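Hypothetical protein, haloacid dehalogenase-like hydrolase (Bacillus subtilis, PDB 1NRW) dephosphorylates phosphorylated five- and six-carbon sugars and nucleoside monophosphates in vitro, and more weakly FMN, as a magnesium-dependent phosphatase of the HAD superfamily. Local coordinates at residues Y102-F107 and N158-L163; A270-N275 and V280-K285; D127-A132 and S139-A144. All coordinates share one frame; numbering follows the deposited sequence.

Contact 1. Residues Y102-F107 and N158-L163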
loop_
_atom_site.group_PDB
_atom_site.type_symbol
_atom_site.label_atom_id
_atom_site.label_comp_id
_atom_site.label_asym_id
_atom_site.label_seq_id
_atom_site.Cartn_x
_atom_site.Cartn_y
_atom_site.Cartn_z
ATOM N N TYR A 102 16.844 -2.592 -12.098
ATOM C CA TYR A 102 15.914 -2.810 -10.996
ATOM C C TYR A 102 14.618 -3.279 -11.637
ATOM O O TYR A 102 14.314 -2.877 -12.761
ATOM C CB TYR A 102 15.609 -1.499 -10.270
ATOM C CG TYR A 102 16.709 -0.976 -9.387
ATOM C CD1 TYR A 102 16.773 -1.326 -8.034
ATOM C CD2 TYR A 102 17.683 -0.121 -9.898
ATOM C CE1 TYR A 102 17.784 -0.829 -7.212
ATOM C CE2 TYR A 102 18.694 0.377 -9.091
ATOM C CZ TYR A 102 18.741 0.021 -7.752
ATOM O OH TYR A 102 19.749 0.517 -6.965
ATOM N N TYR A 103 13.865 -4.138 -10.954
ATOM C CA TYR A 103 12.562 -4.530 -11.478
ATOM C C TYR A 103 11.731 -3.325 -11.048
ATOM O O TYR A 103 12.026 -2.715 -10.017
ATOM C CB TYR A 103 11.980 -5.756 -10.762
ATOM C CG TYR A 103 12.656 -7.082 -11.007
ATOM C CD1 TYR A 103 13.650 -7.226 -11.974
ATOM C CD2 TYR A 103 12.301 -8.203 -10.253
ATOM C CE1 TYR A 103 14.281 -8.455 -12.175
ATOM C CE2 TYR A 103 12.920 -9.432 -10.448
ATOM C CZ TYR A 103 13.912 -9.550 -11.406
ATOM O OH TYR A 103 14.550 -10.759 -11.573
ATOM N N TYR A 104 10.707 -2.967 -11.809
ATOM C CA TYR A 104 9.887 -1.837 -11.397
ATOM C C TYR A 104 8.452 -1.931 -11.884
ATOM O O TYR A 104 8.152 -2.617 -12.862
ATOM C CB TYR A 104 10.541 -0.510 -11.834
ATOM C CG TYR A 104 10.564 -0.247 -13.324
ATOM C CD1 TYR A 104 9.461 0.320 -13.969
ATOM C CD2 TYR A 104 11.686 -0.560 -14.090
ATOM C CE1 TYR A 104 9.476 0.569 -15.337
ATOM C CE2 TYR A 104 11.714 -0.316 -15.463
ATOM C CZ TYR A 104 10.605 0.248 -16.078
ATOM O OH TYR A 104 10.619 0.488 -17.431
ATOM N N GLU A 105 7.559 -1.261 -11.165
ATOM C CA GLU A 105 6.146 -1.250 -11.507
ATOM C C GLU A 105 5.701 0.201 -11.416
ATOM O O GLU A 105 6.037 0.895 -10.455
ATOM C CB GLU A 105 5.351 -2.113 -10.522
ATOM C CG GLU A 105 5.793 -3.576 -10.504
ATOM C CD GLU A 105 4.988 -4.426 -9.536
ATOM O OE1 GLU A 105 3.993 -3.920 -8.971
ATOM O OE2 GLU A 105 5.349 -5.607 -9.346
ATOM N N VAL A 106 4.959 0.654 -12.420
ATOM C CA VAL A 106 4.488 2.036 -12.456
ATOM C C VAL A 106 2.976 2.086 -12.281
ATOM O O VAL A 106 2.216 1.678 -13.161
ATOM C CB VAL A 106 4.869 2.718 -13.793
ATOM C CG1 VAL A 106 4.547 4.209 -13.730
ATOM C CG2 VAL A 106 6.360 2.513 -14.080
ATOM N N PHE A 107 2.545 2.588 -11.132
ATOM C CA PHE A 107 1.126 2.697 -10.832
ATOM C C PHE A 107 0.570 3.975 -11.444
ATOM O O PHE A 107 1.005 5.071 -11.103
ATOM C CB PHE A 107 0.923 2.694 -9.316
ATOM C CG PHE A 107 1.275 1.380 -8.667
ATOM C CD1 PHE A 107 0.291 0.419 -8.435
ATOM C CD2 PHE A 107 2.594 1.084 -8.341
ATOM C CE1 PHE A 107 0.620 -0.825 -7.887
ATOM C CE2 PHE A 107 2.935 -0.162 -7.789
ATOM C CZ PHE A 107 1.945 -1.112 -7.565
ATOM N N ASN A 158 8.093 -2.477 -23.220
ATOM C CA ASN A 158 9.458 -2.886 -23.529
ATOM C C ASN A 158 10.430 -1.965 -22.807
ATOM O O ASN A 158 11.496 -2.392 -22.364
ATOM C CB ASN A 158 9.706 -2.815 -25.040
ATOM C CG ASN A 158 8.766 -3.708 -25.830
ATOM O OD1 ASN A 158 8.781 -4.930 -25.680
ATOM N ND2 ASN A 158 7.935 -3.100 -26.674
ATOM N N SER A 159 10.049 -0.697 -22.689
ATOM C CA SER A 159 10.872 0.306 -22.020
ATOM C C SER A 159 9.990 1.402 -21.433
ATOM O O SER A 159 8.904 1.672 -21.943
ATOM C CB SER A 159 11.858 0.931 -23.007
ATOM O OG SER A 159 12.638 1.932 -22.379
ATOM N N PHE A 160 10.467 2.029 -20.362
ATOM C CA PHE A 160 9.733 3.102 -19.695
ATOM C C PHE A 160 9.476 4.219 -20.699
ATOM O O PHE A 160 8.563 5.024 -20.536
ATOM C CB PHE A 160 10.558 3.652 -18.528
ATOM C CG PHE A 160 11.721 4.506 -18.959
ATOM C CD1 PHE A 160 11.609 5.894 -18.987
ATOM C CD2 PHE A 160 12.914 3.922 -19.373
ATOM C CE1 PHE A 160 12.669 6.691 -19.425
ATOM C CE2 PHE A 160 13.982 4.707 -19.812
ATOM C CZ PHE A 160 13.859 6.095 -19.839
ATOM N N GLN A 161 10.304 4.257 -21.737
ATOM C CA GLN A 161 10.201 5.268 -22.781
ATOM C C GLN A 161 8.790 5.333 -23.360
ATOM O O GLN A 161 8.288 6.412 -23.678
ATOM C CB GLN A 161 11.187 4.949 -23.901
ATOM C CG GLN A 161 11.655 6.150 -24.683
ATOM C CD GLN A 161 12.839 6.827 -24.028
ATOM O OE1 GLN A 161 13.909 6.229 -23.881
ATOM N NE2 GLN A 161 12.658 8.079 -23.631
ATOM N N GLU A 162 8.154 4.172 -23.482
ATOM C CA GLU A 162 6.810 4.075 -24.035
ATOM C C GLU A 162 5.768 4.858 -23.254
ATOM O O GLU A 162 4.698 5.166 -23.779
ATOM C CB GLU A 162 6.382 2.614 -24.095
ATOM C CG GLU A 162 7.198 1.771 -25.050
ATOM C CD GLU A 162 6.908 0.296 -24.891
ATOM O OE1 GLU A 162 5.722 -0.090 -24.944
ATOM O OE2 GLU A 162 7.868 -0.477 -24.712
ATOM N N LEU A 163 6.070 5.183 -22.001
ATOM C CA LEU A 163 5.114 5.916 -21.184
ATOM C C LEU A 163 5.189 7.426 -21.411
ATOM O O LEU A 163 4.405 8.187 -20.835
ATOM C CB LEU A 163 5.348 5.601 -19.705
ATOM C CG LEU A 163 5.274 4.119 -19.321
ATOM C CD1 LEU A 163 5.509 3.967 -17.818
ATOM C CD2 LEU A 163 3.914 3.554 -19.709
#
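The ring of Tyr104 crosses the Phe160 side chain at about a right angle, its phenol end reaching CB, not the phenyl rim. Tyr104 OH lies 3.3 Å from Phe160 CB, and Tyr104 CZ follows at 4.2 Å from the same carbon. With CG of Tyr104 set between its backbone N and carbonyl carbon (chi1 69°), the ring leaves the strand hydroxyl end first, toward the 3-10 segment 160-163. Phe160 has a like first torsion, but its ring leads off away from the strand to meet Tyr91 edge-to-face.

The polar end of Tyr104 is satisfied by Glu98. Although Tyr104 OH comes close to Phe160 N, the angle is too poor for a bond; both atoms bind Glu98 OE1 instead, while Glu98 OE2 takes Ser159 OG. The carboxylate of Glu98 thus ties 102-107 and 158-163 together, where no direct hydrogen bond joins them. Farther along the strand, Val106 and Leu163 reach toward each other tip to tip, Val106 CG2 standing 4.1 Å from Leu163 CD1.

Segment 158-163 has its own brace. Glu162 OE2 receives Ser159 N at 3.0 Å, from 37° above the carboxylate plane, and Asn158 N approaches from the same face. Two backbone bonds, Glu162 N to Ser159 O and Leu163 N to Phe160 O, close this short 3-10 segment.

The contact lies in the cap domain, on strand 103-108 of its mixed sheet, between strands 112-114 and 172-178. Helix 87-99 lies against both segments, with Leu94 touching both Val106 and Phe160; Phe172 of strand 172-178 meets Val106 and Leu163. The Glu105 side chain packs instead on Leu121 and Val124 of helix 118-132, so strand 103-108 separates that helix from the 3-10 segment 160-163.

Contact 2. Residues A270-N275 and V280-K285. With PO4 (phosphate ion), chain C.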
loop_
_atom_site.group_PDB
_atom_site.type_symbol
_atom_site.label_atom_id
_atom_site.label_comp_id
_atom_site.label_asym_id
_atom_site.label_seq_id
_atom_site.Cartn_x
_atom_site.Cartn_y
_atom_site.Cartn_z
ATOM N N ALA A 270 -0.567 1.306 20.539
ATOM C CA ALA A 270 -1.205 0.042 20.877
ATOM C C ALA A 270 -0.715 -1.027 19.909
ATOM O O ALA A 270 -0.286 -0.717 18.796
ATOM C CB ALA A 270 -2.730 0.181 20.786
ATOM N N VAL A 271 -0.761 -2.283 20.344
ATOM C CA VAL A 271 -0.327 -3.394 19.506
ATOM C C VAL A 271 -1.423 -4.441 19.538
ATOM O O VAL A 271 -1.953 -4.765 20.606
ATOM C CB VAL A 271 0.989 -4.027 20.024
ATOM C CG1 VAL A 271 1.452 -5.130 19.075
ATOM C CG2 VAL A 271 2.066 -2.954 20.156
ATOM N N THR A 272 -1.771 -4.967 18.370
ATOM C CA THR A 272 -2.819 -5.972 18.287
ATOM C C THR A 272 -2.233 -7.328 17.882
ATOM O O THR A 272 -1.013 -7.500 17.853
ATOM C CB THR A 272 -3.926 -5.513 17.297
ATOM O OG1 THR A 272 -5.035 -6.419 17.348
ATOM C CG2 THR A 272 -3.384 -5.443 15.868
ATOM N N LEU A 273 -3.102 -8.294 17.597
ATOM C CA LEU A 273 -2.672 -9.634 17.210
ATOM C C LEU A 273 -2.106 -9.622 15.787
ATOM O O LEU A 273 -2.134 -8.595 15.118
ATOM C CB LEU A 273 -3.859 -10.602 17.283
ATOM C CG LEU A 273 -4.671 -10.526 18.584
ATOM C CD1 LEU A 273 -5.832 -11.506 18.541
ATOM C CD2 LEU A 273 -3.759 -10.824 19.762
ATOM N N THR A 274 -1.579 -10.757 15.332
ATOM C CA THR A 274 -1.036 -10.827 13.973
ATOM C C THR A 274 -2.179 -10.772 12.965
ATOM O O THR A 274 -3.346 -10.972 13.319
ATOM C CB THR A 274 -0.264 -12.140 13.718
ATOM O OG1 THR A 274 -1.169 -13.249 13.795
ATOM C CG2 THR A 274 0.848 -12.317 14.733
ATOM N N ASN A 275 -1.849 -10.516 11.702
ATOM C CA ASN A 275 -2.891 -10.461 10.688
ATOM C C ASN A 275 -3.640 -11.785 10.622
ATOM O O ASN A 275 -4.863 -11.801 10.485
ATOM C CB ASN A 275 -2.309 -10.086 9.313
ATOM C CG ASN A 275 -1.193 -11.017 8.848
ATOM O OD1 ASN A 275 -0.497 -11.637 9.651
ATOM N ND2 ASN A 275 -1.005 -11.089 7.532
ATOM N N VAL A 280 -6.912 -7.041 13.004
ATOM C CA VAL A 280 -7.774 -5.904 12.711
ATOM C C VAL A 280 -9.083 -6.020 13.496
ATOM O O VAL A 280 -9.542 -5.041 14.091
ATOM C CB VAL A 280 -8.053 -5.790 11.192
ATOM C CG1 VAL A 280 -9.087 -4.714 10.933
ATOM C CG2 VAL A 280 -6.749 -5.441 10.461
ATOM N N ALA A 281 -9.678 -7.209 13.514
ATOM C CA ALA A 281 -10.914 -7.409 14.268
ATOM C C ALA A 281 -10.649 -7.193 15.767
ATOM O O ALA A 281 -11.440 -6.542 16.459
ATOM C CB ALA A 281 -11.462 -8.811 14.026
ATOM N N HIS A 282 -9.534 -7.729 16.264
ATOM C CA HIS A 282 -9.189 -7.571 17.679
ATOM C C HIS A 282 -9.081 -6.094 18.040
ATOM O O HIS A 282 -9.567 -5.666 19.086
ATOM C CB HIS A 282 -7.870 -8.287 18.012
ATOM C CG HIS A 282 -7.358 -7.993 19.390
ATOM N ND1 HIS A 282 -6.525 -6.931 19.664
ATOM C CD2 HIS A 282 -7.602 -8.595 20.580
ATOM C CE1 HIS A 282 -6.275 -6.889 20.962
ATOM N NE2 HIS A 282 -6.917 -7.889 21.541
HETATM N N MSE A 283 -8.447 -5.313 17.173
HETATM C CA MSE A 283 -8.313 -3.887 17.432
HETATM C C MSE A 283 -9.690 -3.227 17.517
HETATM O O MSE A 283 -9.959 -2.439 18.420
HETATM C CB MSE A 283 -7.507 -3.216 16.326
HETATM C CG MSE A 283 -7.516 -1.704 16.428
HETATM SE SE MSE A 283 -6.950 -0.902 14.784
HETATM C CE MSE A 283 -8.370 -1.546 13.648
HETATM N N MSE A 284 -10.560 -3.549 16.564
HETATM C CA MSE A 284 -11.902 -2.977 16.539
HETATM C C MSE A 284 -12.693 -3.219 17.815
HETATM O O MSE A 284 -13.371 -2.321 18.320
HETATM C CB MSE A 284 -12.701 -3.548 15.363
HETATM C CG MSE A 284 -12.193 -3.117 14.012
HETATM SE SE MSE A 284 -12.462 -1.236 13.778
HETATM C CE MSE A 284 -10.965 -0.591 14.789
ATOM N N LYS A 285 -12.599 -4.435 18.332
ATOM C CA LYS A 285 -13.350 -4.812 19.518
ATOM C C LYS A 285 -12.643 -4.630 20.848
ATOM O O LYS A 285 -13.299 -4.442 21.870
ATOM C CB LYS A 285 -13.782 -6.277 19.402
ATOM C CG LYS A 285 -14.626 -6.578 18.169
ATOM C CD LYS A 285 -15.091 -8.030 18.140
ATOM C CE LYS A 285 -13.921 -8.997 18.042
ATOM N NZ LYS A 285 -14.390 -10.409 17.923
HETATM P P PO4 C . -13.727 -12.026 21.077
HETATM O O1 PO4 C . -13.710 -12.134 22.556
HETATM O O2 PO4 C . -13.447 -10.625 20.676
HETATM O O3 PO4 C . -12.686 -12.920 20.506
HETATM O O4 PO4 C . -15.062 -12.428 20.565
HETATM O O HOH W 1 -5.922 -8.988 10.598
#
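His282 gives its ND1 hydrogen to Thr272 OG1 at 2.8 Å, with the hydroxyl tilted 25° from the imidazole plane. Leu273 covers one face of the same ring: its CG sits 4.1 Å from the ring centroid, over the face and offset toward the rim, in a CH-pi contact, and Leu273 CD1 lies 3.8 Å from His282 CB. The ring is therefore held at an edge by a polar bond and over a face by a branched apolar chain.

Thr272 places OG1 opposite its backbone N (chi1 -173°), which turns the hydroxyl to the helix, where it also bonds Gly279 O; accepting from the histidine and donating to that carbonyl uses it in both directions. An ordered water bridges the segments, giving a hydrogen to Asn275 O at 3.0 Å and accepting one from Val280 N. An alanine in place of His282 would remove the imidazole, and would probably cost Thr272 OG1 its donor and open a gap beneath Leu273.

One turn on, the His282 ring meets that of His286, which shares a phosphate ion, probably from the crystallisation liquor, with Lys285. Lys285 NZ bonds phosphate O2 at 2.9 Å, and both residues belong to an assigned phosphate-binding site.

In the HAD core, strand 270-271 is one of the two edge strands of the sheet, beside 253-256, and helix 279-286 packs back over the sheet: Met283, a selenomethionine, touches Ile7 and Val255, while Ala281 and Met284 lie against helix 24-35.

Contact 3. Residues D127-A132 and S139-A144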
loop_
_atom_site.group_PDB
_atom_site.type_symbol
_atom_site.label_atom_id
_atom_site.label_comp_id
_atom_site.label_asym_id
_atom_site.label_seq_id
_atom_site.Cartn_x
_atom_site.Cartn_y
_atom_site.Cartn_z
ATOM N N ASP A 127 7.900 -11.460 -2.219
ATOM C CA ASP A 127 8.658 -10.681 -1.242
ATOM C C ASP A 127 7.688 -9.940 -0.311
ATOM O O ASP A 127 7.951 -9.796 0.883
ATOM C CB ASP A 127 9.585 -9.689 -1.957
ATOM C CG ASP A 127 10.408 -8.844 -0.987
ATOM O OD1 ASP A 127 11.052 -9.418 -0.081
ATOM O OD2 ASP A 127 10.418 -7.604 -1.136
ATOM N N ARG A 128 6.568 -9.470 -0.860
ATOM C CA ARG A 128 5.565 -8.778 -0.047
ATOM C C ARG A 128 5.016 -9.745 1.005
ATOM O O ARG A 128 4.951 -9.412 2.190
ATOM C CB ARG A 128 4.393 -8.295 -0.905
ATOM C CG ARG A 128 4.668 -7.154 -1.873
ATOM C CD ARG A 128 3.387 -6.935 -2.682
ATOM N NE ARG A 128 3.440 -5.868 -3.680
ATOM C CZ ARG A 128 3.258 -4.576 -3.419
ATOM N NH1 ARG A 128 3.024 -4.167 -2.179
ATOM N NH2 ARG A 128 3.260 -3.696 -4.412
ATOM N N PHE A 129 4.608 -10.932 0.554
ATOM C CA PHE A 129 4.055 -11.968 1.428
ATOM C C PHE A 129 5.038 -12.345 2.534
ATOM O O PHE A 129 4.695 -12.343 3.711
ATOM C CB PHE A 129 3.737 -13.251 0.640
ATOM C CG PHE A 129 2.374 -13.277 -0.009
ATOM C CD1 PHE A 129 2.150 -12.650 -1.235
ATOM C CD2 PHE A 129 1.326 -13.986 0.585
ATOM C CE1 PHE A 129 0.911 -12.732 -1.866
ATOM C CE2 PHE A 129 0.073 -14.077 -0.037
ATOM C CZ PHE A 129 -0.134 -13.450 -1.266
ATOM N N ARG A 130 6.263 -12.688 2.141
ATOM C CA ARG A 130 7.284 -13.098 3.100
ATOM C C ARG A 130 7.689 -12.018 4.094
ATOM O O ARG A 130 7.999 -12.314 5.246
ATOM C CB ARG A 130 8.529 -13.599 2.357
ATOM C CG ARG A 130 8.255 -14.799 1.464
ATOM C CD ARG A 130 9.510 -15.265 0.741
ATOM N NE ARG A 130 10.516 -15.772 1.667
ATOM C CZ ARG A 130 11.682 -16.286 1.291
ATOM N NH1 ARG A 130 11.994 -16.360 0.004
ATOM N NH2 ARG A 130 12.534 -16.735 2.204
ATOM N N SER A 131 7.697 -10.767 3.653
ATOM C CA SER A 131 8.082 -9.677 4.540
ATOM C C SER A 131 7.024 -9.439 5.606
ATOM O O SER A 131 7.348 -9.129 6.753
ATOM C CB SER A 131 8.309 -8.395 3.734
ATOM O OG SER A 131 9.403 -8.560 2.846
ATOM N N ALA A 132 5.761 -9.596 5.223
ATOM C CA ALA A 132 4.644 -9.391 6.140
ATOM C C ALA A 132 4.543 -10.527 7.149
ATOM O O ALA A 132 4.251 -10.298 8.323
ATOM C CB ALA A 132 3.343 -9.280 5.360
ATOM N N SER A 139 5.456 -22.516 1.092
ATOM C CA SER A 139 4.543 -23.085 0.106
ATOM C C SER A 139 3.173 -22.419 0.169
ATOM O O SER A 139 2.538 -22.189 -0.861
ATOM C CB SER A 139 4.395 -24.596 0.314
ATOM O OG SER A 139 3.717 -24.885 1.524
ATOM N N VAL A 140 2.713 -22.114 1.378
ATOM C CA VAL A 140 1.420 -21.459 1.537
ATOM C C VAL A 140 1.507 -20.062 0.929
ATOM O O VAL A 140 0.601 -19.628 0.215
ATOM C CB VAL A 140 1.019 -21.352 3.032
ATOM C CG1 VAL A 140 -0.260 -20.541 3.176
ATOM C CG2 VAL A 140 0.819 -22.744 3.611
ATOM N N LEU A 141 2.610 -19.369 1.199
ATOM C CA LEU A 141 2.813 -18.023 0.671
ATOM C C LEU A 141 2.919 -17.998 -0.855
ATOM O O LEU A 141 2.367 -17.115 -1.509
ATOM C CB LEU A 141 4.076 -17.397 1.270
ATOM C CG LEU A 141 4.125 -17.184 2.787
ATOM C CD1 LEU A 141 5.384 -16.412 3.144
ATOM C CD2 LEU A 141 2.890 -16.411 3.244
ATOM N N LYS A 142 3.636 -18.960 -1.424
ATOM C CA LYS A 142 3.793 -19.010 -2.873
ATOM C C LYS A 142 2.462 -19.270 -3.569
ATOM O O LYS A 142 2.130 -18.607 -4.554
ATOM C CB LYS A 142 4.803 -20.091 -3.267
ATOM C CG LYS A 142 4.970 -20.270 -4.776
ATOM C CD LYS A 142 6.184 -21.144 -5.089
ATOM C CE LYS A 142 6.284 -21.479 -6.575
ATOM N NZ LYS A 142 5.144 -22.324 -7.033
ATOM N N GLN A 143 1.699 -20.231 -3.058
ATOM C CA GLN A 143 0.409 -20.559 -3.655
ATOM C C GLN A 143 -0.492 -19.338 -3.658
ATOM O O GLN A 143 -1.174 -19.058 -4.644
ATOM C CB GLN A 143 -0.281 -21.691 -2.887
ATOM C CG GLN A 143 -1.672 -22.014 -3.425
ATOM C CD GLN A 143 -2.388 -23.088 -2.626
ATOM O OE1 GLN A 143 -1.919 -24.225 -2.527
ATOM N NE2 GLN A 143 -3.532 -22.732 -2.053
ATOM N N ALA A 144 -0.494 -18.614 -2.545
ATOM C CA ALA A 144 -1.315 -17.419 -2.422
ATOM C C ALA A 144 -0.791 -16.307 -3.325
ATOM O O ALA A 144 -1.571 -15.565 -3.920
ATOM C CB ALA A 144 -1.346 -16.956 -0.973
#
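Asp127 O, two residues before the Phe129 that meets the second helix, is gripped by two donors. Ser131 OG reaches it at 2.7 Å, and Ser131 N, the ordinary helical bond, at 2.9 Å, the two arriving from opposite faces of the carbonyl plane. The hydroxyl stands 29° out of that plane, and it also takes a bond from Glu205 N. Ser131 lies on the side of the helix away from the second one; Phe129 is on the side facing it.

There Phe129 carries most of the load. One face of its ring lies under Leu141 O, 3.9 Å from the plane and offset toward the rim. Leu141 CD2 packs on Phe129 CD2 at 3.9 Å as the side chains slide past each other in opposite directions. Phe129 CE2 comes within 3.3 Å of Ala144 CB, a tight approach that a side chain no bigger than methyl allows.

The two helices, 118-132 and 138-150, form an alpha-alpha hairpin joined by a short turn in the cap domain of this Cof-family phosphatase. Over segments 127-132 and 139-144 the axes run roughly antiparallel, at 141°, and approach to 9.6 Å. The hairpin lies close to the metal site: the Phe129 side chain is about 6 Å from that of Asp12, a ligand of the bound calcium, and the Phe129 ring stacks with His20.

At the more exposed margin, Arg130 and Leu141 cross at about a right angle. With CG anti to the carbonyl carbon (chi1 -62°) and the chain extended beyond it, Leu141 brings CD1 to 3.7 Å from Arg130 CG, so the aliphatic base of the arginine, not its guanidinium, does the touching.

Contacts 1 and 3 belong to the cap, contact 2 to the phosphatase core. Along the chain, contact 3 is nested within the loop that contact 1 closes, and contact 2 follows near the C-terminus. Contacts 1 and 3 have centres about 24 Å apart and are joined through helix 118-132, which carries 127-132 and packs its earlier turns on strand 103-108. Contact 2 sits at the edge of the core's eight-stranded sheet, its centre about 37 Å from that of contact 1; the two lie on opposite sides of the chain's centre. Contact 3 comes between, about 21 Å from contact 2 by centres, on the cap side of the metal site, consistent with a cap that covers the active centre.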